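Local atomic coordinates of NADH oxidoreductase (Mesorhizobium loti, PDB entry 3PI7), a protein that probably binds NADPH and acts as an NAD(P)H-dependent oxidoreductase, perhaps a quinone reductase. Residues A[101-106]-A[126-131]; A[219-224]-A[247-252]. All blocks are in the same frame, centred on the assembly; numbering follows the deposited sequence.

Interaction 1 (A[101-106]-A[126-131])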
ATOM      1  N   LYS A 101      41.615   1.602   6.714  1.00 14.86           N
ATOM      2  CA  LYS A 101      42.960   1.169   7.138  1.00 15.16           C
ATOM      3  C   LYS A 101      42.948   0.380   8.447  1.00 17.41           C
ATOM      4  O   LYS A 101      43.698  -0.598   8.566  1.00 17.93           O
ATOM      5  CB  LYS A 101      43.920   2.369   7.265  1.00 17.57           C
ATOM      6  CG  LYS A 101      44.365   2.959   5.935  1.00 28.71           C
ATOM      7  CD  LYS A 101      45.173   1.963   5.088  1.00 41.27           C
ATOM      8  CE  LYS A 101      45.734   2.593   3.831  1.00 51.40           C
ATOM      9  NZ  LYS A 101      46.089   1.563   2.823  1.00 50.96           N
ATOM     10  N   SER A 102      42.076   0.738   9.392  1.00 14.43           N
ATOM     11  CA  SER A 102      41.996   0.068  10.686  1.00 13.26           C
ATOM     12  C   SER A 102      41.431  -1.335  10.594  1.00 17.33           C
ATOM     13  O   SER A 102      41.632  -2.142  11.507  1.00 16.93           O
ATOM     14  CB  SER A 102      41.151   0.890  11.662  1.00 15.39           C
ATOM     15  OG  SER A 102      41.851   2.089  11.952  1.00 17.05           O
ATOM     16  N   LEU A 103      40.725  -1.630   9.500  1.00 14.10           N
ATOM     17  CA  LEU A 103      40.136  -2.955   9.329  1.00 12.42           C
ATOM     18  C   LEU A 103      41.113  -3.936   8.710  1.00 14.91           C
ATOM     19  O   LEU A 103      40.831  -5.128   8.697  1.00 14.51           O
ATOM     20  CB  LEU A 103      38.877  -2.870   8.473  1.00 11.80           C
ATOM     21  CG  LEU A 103      37.635  -2.214   9.086  1.00 14.34           C
ATOM     22  CD1 LEU A 103      36.489  -2.205   8.048  1.00 14.71           C
ATOM     23  CD2 LEU A 103      37.170  -2.961  10.374  1.00 12.98           C
ATOM     24  N   VAL A 104      42.229  -3.454   8.138  1.00 12.17           N
ATOM     25  CA  VAL A 104      43.157  -4.373   7.452  1.00 11.91           C
ATOM     26  C   VAL A 104      43.637  -5.480   8.413  1.00 16.26           C
ATOM     27  O   VAL A 104      44.055  -5.206   9.546  1.00 16.92           O
ATOM     28  CB  VAL A 104      44.318  -3.616   6.769  1.00 16.44           C
ATOM     29  CG1 VAL A 104      45.283  -4.580   6.102  1.00 17.80           C
ATOM     30  CG2 VAL A 104      43.781  -2.616   5.753  1.00 14.85           C
ATOM     31  N   GLY A 105      43.537  -6.730   7.942  1.00 13.85           N
ATOM     32  CA  GLY A 105      43.919  -7.909   8.714  1.00 13.64           C
ATOM     33  C   GLY A 105      42.753  -8.562   9.412  1.00 17.25           C
ATOM     34  O   GLY A 105      42.880  -9.693   9.889  1.00 17.34           O
ATOM     35  N   LYS A 106      41.606  -7.848   9.526  1.00 14.41           N
ATOM     36  CA  LYS A 106      40.479  -8.377  10.266  1.00 12.52           C
ATOM     37  C   LYS A 106      39.636  -9.273   9.403  1.00 14.24           C
ATOM     38  O   LYS A 106      39.530  -9.083   8.197  1.00 14.17           O
ATOM     39  CB  LYS A 106      39.632  -7.233  10.866  1.00 13.91           C
ATOM     40  CG  LYS A 106      40.399  -6.559  11.987  1.00 21.22           C
ATOM     41  CD  LYS A 106      39.659  -5.395  12.625  1.00 32.73           C
ATOM     42  CE  LYS A 106      40.457  -4.878  13.811  1.00 37.12           C
ATOM     43  NZ  LYS A 106      40.612  -3.388  13.783  1.00 40.81           N
ATOM     44  N   ALA A 126      34.279  -4.013  -0.499  1.00 11.11           N
ATOM     45  CA  ALA A 126      33.130  -3.534   0.244  1.00 10.63           C
ATOM     46  C   ALA A 126      33.476  -2.224   0.879  1.00 13.24           C
ATOM     47  O   ALA A 126      34.659  -1.942   1.133  1.00 12.24           O
ATOM     48  CB  ALA A 126      32.725  -4.579   1.316  1.00 11.02           C
ATOM     49  N   GLU A 127      32.462  -1.438   1.211  1.00 10.43           N
ATOM     50  CA  GLU A 127      32.673  -0.236   2.041  1.00 10.73           C
ATOM     51  C   GLU A 127      33.131  -0.691   3.399  1.00 13.50           C
ATOM     52  O   GLU A 127      32.646  -1.727   3.879  1.00 13.69           O
ATOM     53  CB  GLU A 127      31.347   0.553   2.195  1.00 12.50           C
ATOM     54  CG  GLU A 127      30.898   1.183   0.896  1.00 12.83           C
ATOM     55  CD  GLU A 127      31.821   2.253   0.344  1.00 21.58           C
ATOM     56  OE1 GLU A 127      32.514   2.920   1.142  1.00 22.62           O
ATOM     57  OE2 GLU A 127      31.929   2.344  -0.898  1.00 25.93           O
ATOM     58  N   ALA A 128      34.043   0.064   4.050  1.00 12.14           N
ATOM     59  CA  ALA A 128      34.458  -0.294   5.420  1.00 12.60           C
ATOM     60  C   ALA A 128      33.218  -0.416   6.309  1.00 15.78           C
ATOM     61  O   ALA A 128      33.083  -1.367   7.113  1.00 14.36           O
ATOM     62  CB  ALA A 128      35.415   0.754   5.965  1.00 14.81           C
ATOM     63  N   ALA A 129      32.263   0.501   6.096  1.00 13.71           N
ATOM     64  CA  ALA A 129      31.007   0.559   6.862  1.00 15.62           C
ATOM     65  C   ALA A 129      30.107  -0.632   6.618  1.00 18.52           C
ATOM     66  O   ALA A 129      29.146  -0.821   7.365  1.00 18.71           O
ATOM     67  CB  ALA A 129      30.263   1.847   6.524  1.00 16.99           C
ATOM     68  N   ALA A 130      30.401  -1.461   5.587  1.00 13.20           N
ATOM     69  CA  ALA A 130      29.548  -2.609   5.275  1.00 14.02           C
ATOM     70  C   ALA A 130      30.188  -3.910   5.780  1.00 16.24           C
ATOM     71  O   ALA A 130      29.792  -5.007   5.376  1.00 14.34           O
ATOM     72  CB  ALA A 130      29.311  -2.674   3.782  1.00 13.68           C
ATOM     73  N   CYS A 131      31.204  -3.773   6.652  1.00 13.96           N
ATOM     74  CA  CYS A 131      31.916  -4.909   7.215  1.00 13.50           C
ATOM     75  C   CYS A 131      31.643  -5.059   8.650  1.00 17.26           C
ATOM     76  O   CYS A 131      31.528  -4.070   9.363  1.00 16.68           O
ATOM     77  CB  CYS A 131      33.412  -4.774   6.978  1.00 14.64           C
ATOM     78  SG  CYS A 131      33.861  -4.788   5.236  1.00 17.42           S
TER
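The peptide group of Ala128 is the flat element here, and Leu103 meets it near the edge that joins its CA and O. Leu103 CD1 lies 3.6 Å from Ala128 O, tilted toward one face of the peptide, while the other face is taken by Cys131 N, hydrogen-bonded to the same Ala128 O at 3.1 Å. The methyl thus borders a carbonyl already engaged within its own turn. CD1 also lies 3.8 Å from Ala128 CB and 4.1 Å from Cys131 CB, touching both side chains. With CG beside the backbone N and CD1 extended away from CA (chi2 179°), this single branch does the touching. Both segments belong to the GroES-like domain of the medium-chain dehydrogenase/reductase fold: Leu103 comes from helix 98-103, and the other side is the short 3-10 turn leading from strand 123-127 to strand 131-133. Tyr99 of the same helix also packs on Ala128, while Ile91 of strand 86-94 touches Leu103. Beyond Leu103 the chain makes a type II beta turn, closed by Lys106 N to Leu103 O at 2.9 Å, with Gly105 in the third position at a positive phi of 96°. Lys106 folds back over it, its NZ donating a 2.8 Å hydrogen bond to Ser102 O from a direction tilted 33° out of the carbonyl plane.

Interaction 2 (A[219-224]-A[247-252])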
ATOM      1  N   PRO A 219      -6.208 -27.917  -2.419  1.00 36.45           N
ATOM      2  CA  PRO A 219      -7.428 -27.427  -3.086  1.00 36.47           C
ATOM      3  C   PRO A 219      -8.236 -26.461  -2.222  1.00 38.39           C
ATOM      4  O   PRO A 219      -8.801 -25.508  -2.755  1.00 38.72           O
ATOM      5  CB  PRO A 219      -8.224 -28.709  -3.366  1.00 39.55           C
ATOM      6  CG  PRO A 219      -7.667 -29.733  -2.414  1.00 44.54           C
ATOM      7  CD  PRO A 219      -6.215 -29.391  -2.298  1.00 39.35           C
ATOM      8  N   ASP A 220      -8.269 -26.693  -0.897  1.00 33.19           N
ATOM      9  CA  ASP A 220      -9.040 -25.861   0.031  1.00 31.37           C
ATOM     10  C   ASP A 220      -8.172 -24.795   0.726  1.00 32.29           C
ATOM     11  O   ASP A 220      -8.563 -24.294   1.783  1.00 30.55           O
ATOM     12  CB  ASP A 220      -9.752 -26.746   1.077  1.00 33.63           C
ATOM     13  CG  ASP A 220      -8.856 -27.660   1.894  1.00 47.97           C
ATOM     14  OD1 ASP A 220      -7.667 -27.828   1.518  1.00 49.87           O
ATOM     15  OD2 ASP A 220      -9.345 -28.218   2.901  1.00 54.87           O
ATOM     16  N   PHE A 221      -7.024 -24.420   0.118  1.00 27.04           N
ATOM     17  CA  PHE A 221      -6.132 -23.408   0.691  1.00 24.80           C
ATOM     18  C   PHE A 221      -6.851 -22.108   1.108  1.00 27.00           C
ATOM     19  O   PHE A 221      -6.603 -21.635   2.218  1.00 23.60           O
ATOM     20  CB  PHE A 221      -5.003 -23.051  -0.283  1.00 25.66           C
ATOM     21  CG  PHE A 221      -4.221 -21.837   0.150  1.00 25.30           C
ATOM     22  CD1 PHE A 221      -3.378 -21.891   1.261  1.00 25.61           C
ATOM     23  CD2 PHE A 221      -4.364 -20.624  -0.515  1.00 26.22           C
ATOM     24  CE1 PHE A 221      -2.689 -20.757   1.691  1.00 25.14           C
ATOM     25  CE2 PHE A 221      -3.655 -19.489  -0.090  1.00 27.55           C
ATOM     26  CZ  PHE A 221      -2.832 -19.564   1.019  1.00 24.17           C
ATOM     27  N   GLU A 222      -7.664 -21.490   0.210  1.00 24.35           N
ATOM     28  CA  GLU A 222      -8.308 -20.215   0.533  1.00 23.84           C
ATOM     29  C   GLU A 222      -9.278 -20.356   1.694  1.00 25.21           C
ATOM     30  O   GLU A 222      -9.321 -19.466   2.553  1.00 23.76           O
ATOM     31  CB  GLU A 222      -9.000 -19.577  -0.683  1.00 25.49           C
ATOM     32  CG  GLU A 222      -8.011 -18.785  -1.532  1.00 37.66           C
ATOM     33  CD  GLU A 222      -8.488 -17.508  -2.203  1.00 57.40           C
ATOM     34  OE1 GLU A 222      -9.195 -16.707  -1.548  1.00 43.73           O
ATOM     35  OE2 GLU A 222      -8.059 -17.256  -3.354  1.00 52.10           O
ATOM     36  N   ALA A 223     -10.022 -21.474   1.753  1.00 21.95           N
ATOM     37  CA  ALA A 223     -10.982 -21.730   2.839  1.00 20.87           C
ATOM     38  C   ALA A 223     -10.232 -21.916   4.181  1.00 21.26           C
ATOM     39  O   ALA A 223     -10.604 -21.291   5.164  1.00 19.08           O
ATOM     40  CB  ALA A 223     -11.847 -22.942   2.522  1.00 22.07           C
ATOM     41  N   THR A 224      -9.138 -22.693   4.188  1.00 19.07           N
ATOM     42  CA  THR A 224      -8.258 -22.898   5.346  1.00 17.91           C
ATOM     43  C   THR A 224      -7.686 -21.550   5.743  1.00 20.46           C
ATOM     44  O   THR A 224      -7.672 -21.193   6.921  1.00 18.95           O
ATOM     45  CB  THR A 224      -7.146 -23.904   4.969  1.00 24.69           C
ATOM     46  OG1 THR A 224      -7.758 -25.135   4.638  1.00 23.72           O
ATOM     47  CG2 THR A 224      -6.136 -24.137   6.101  1.00 22.24           C
ATOM     48  N   SER A 247      -1.962 -11.966  -3.009  1.00 12.47           N
ATOM     49  CA  SER A 247      -3.232 -11.272  -3.240  0.50 12.23           C
ATOM     50  C   SER A 247      -4.328 -11.906  -2.380  1.00 16.80           C
ATOM     51  O   SER A 247      -5.095 -11.187  -1.730  1.00 14.95           O
ATOM     52  CB  SER A 247      -3.612 -11.342  -4.714  0.50 14.21           C
ATOM     53  OG  SER A 247      -4.897 -10.773  -4.907  0.70 18.11           O
ATOM     54  N   ALA A 248      -4.379 -13.251  -2.356  1.00 14.41           N
ATOM     55  CA  ALA A 248      -5.349 -14.034  -1.581  1.00 14.03           C
ATOM     56  C   ALA A 248      -5.143 -13.841  -0.101  1.00 15.02           C
ATOM     57  O   ALA A 248      -6.109 -13.650   0.642  1.00 12.79           O
ATOM     58  CB  ALA A 248      -5.225 -15.511  -1.933  1.00 15.46           C
ATOM     59  N   ILE A 249      -3.871 -13.883   0.350  1.00 12.37           N
ATOM     60  CA  ILE A 249      -3.573 -13.714   1.771  1.00 11.57           C
ATOM     61  C   ILE A 249      -4.039 -12.330   2.227  1.00 13.75           C
ATOM     62  O   ILE A 249      -4.777 -12.228   3.175  1.00 12.62           O
ATOM     63  CB  ILE A 249      -2.064 -13.927   2.017  1.00 13.41           C
ATOM     64  CG1 ILE A 249      -1.713 -15.426   1.840  1.00 13.21           C
ATOM     65  CG2 ILE A 249      -1.658 -13.409   3.418  1.00 14.79           C
ATOM     66  CD1 ILE A 249      -0.214 -15.666   1.794  1.00 15.83           C
ATOM     67  N   PHE A 250      -3.587 -11.269   1.542  1.00 11.49           N
ATOM     68  CA  PHE A 250      -3.967  -9.915   1.877  1.00 10.58           C
ATOM     69  C   PHE A 250      -5.481  -9.757   1.949  1.00 13.85           C
ATOM     70  O   PHE A 250      -6.002  -9.179   2.900  1.00 12.67           O
ATOM     71  CB  PHE A 250      -3.387  -8.967   0.839  1.00 11.28           C
ATOM     72  CG  PHE A 250      -3.688  -7.516   1.122  1.00 11.23           C
ATOM     73  CD1 PHE A 250      -3.189  -6.896   2.268  1.00 15.69           C
ATOM     74  CD2 PHE A 250      -4.401  -6.743   0.202  1.00 13.43           C
ATOM     75  CE1 PHE A 250      -3.411  -5.540   2.500  1.00 15.86           C
ATOM     76  CE2 PHE A 250      -4.608  -5.383   0.425  1.00 15.33           C
ATOM     77  CZ  PHE A 250      -4.109  -4.790   1.573  1.00 14.81           C
ATOM     78  N   ASN A 251      -6.189 -10.294   0.956  1.00 12.05           N
ATOM     79  CA  ASN A 251      -7.639 -10.220   0.901  1.00 10.95           C
ATOM     80  C   ASN A 251      -8.309 -10.842   2.142  1.00 16.37           C
ATOM     81  O   ASN A 251      -9.314 -10.321   2.636  1.00 15.95           O
ATOM     82  CB  ASN A 251      -8.111 -10.951  -0.352  1.00 10.85           C
ATOM     83  CG  ASN A 251      -9.588 -10.817  -0.626  1.00 21.72           C
ATOM     84  OD1 ASN A 251     -10.346 -11.790  -0.557  1.00 29.46           O
ATOM     85  ND2 ASN A 251     -10.020  -9.616  -0.893  1.00 14.58           N
ATOM     86  N   ALA A 252      -7.746 -11.943   2.657  1.00 14.11           N
ATOM     87  CA  ALA A 252      -8.321 -12.677   3.788  1.00 13.79           C
ATOM     88  C   ALA A 252      -7.927 -12.075   5.135  1.00 16.73           C
ATOM     89  O   ALA A 252      -8.534 -12.425   6.159  1.00 16.11           O
ATOM     90  CB  ALA A 252      -7.891 -14.140   3.743  1.00 14.36           C
TER
HETATM   91  O   HOH W   1      -8.573 -14.449   0.042  1.00 22.49           O
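Glu222 carries its CG beside the backbone N (chi1 -84°) and bends at chi2 (-144°), a combination that swings its carboxylate across to Ala248. The methyl of Ala248 sits over the flat face of that carboxylate, with CB 3.6 Å from Glu222 OE2 and 3.8 Å from Glu222 CD. On the same face a water bridges the helices, hydrogen-bonded to Glu222 OE1 at 2.8 Å and to Ala248 O at 2.7 Å. Ala248 O is at the same time the acceptor for Ala252 N one helical turn on, so the water adds to a bond inside the helix. The Phe221 ring follows a different first torsion, with CG anti to the backbone N (chi1 169°), and its tip meets Ile249: CZ is 4.4 Å from CG1, which lies at the ring edge near the ring plane. These helices, 221-232 and 243-252, flank the parallel sheet of the Rossmann fold, the former forming the crossover between the outermost strand 212-215 and strand 236-239. Thr195 of strand 191-196 touches both Phe221 and Ile249, placing the apolar pair against the sheet. Glu222 OE2 forms a salt bridge with Arg273, whose side chain also touches Ala248. With a methyl over one face, the carboxylate turns its oxygens to polar partners, among them this arginine and the bridging water; the nearby positive charge would be expected to favour its ionised form.

How the interactions relate
Both segments of interaction 1 precede those of interaction 2 in sequence, and the two contacts lie on opposite sides of the chain's centre, with centres 47 Å apart and nearest atoms about 32 Å apart. They share no strand or helix. The 101-106/126-131 contact belongs to the GroES-like domain, where helix 98-103 packs beside a mixed, largely antiparallel sheet; the 219-224/247-252 contact joins two helices of the Rossmann domain beside its six-stranded parallel sheet. The pair therefore samples both halves of a medium-chain reductase, each contact internal to its own domain. Neither is touched by the second chain of the assembly, so dimer formation does not involve these segments directly.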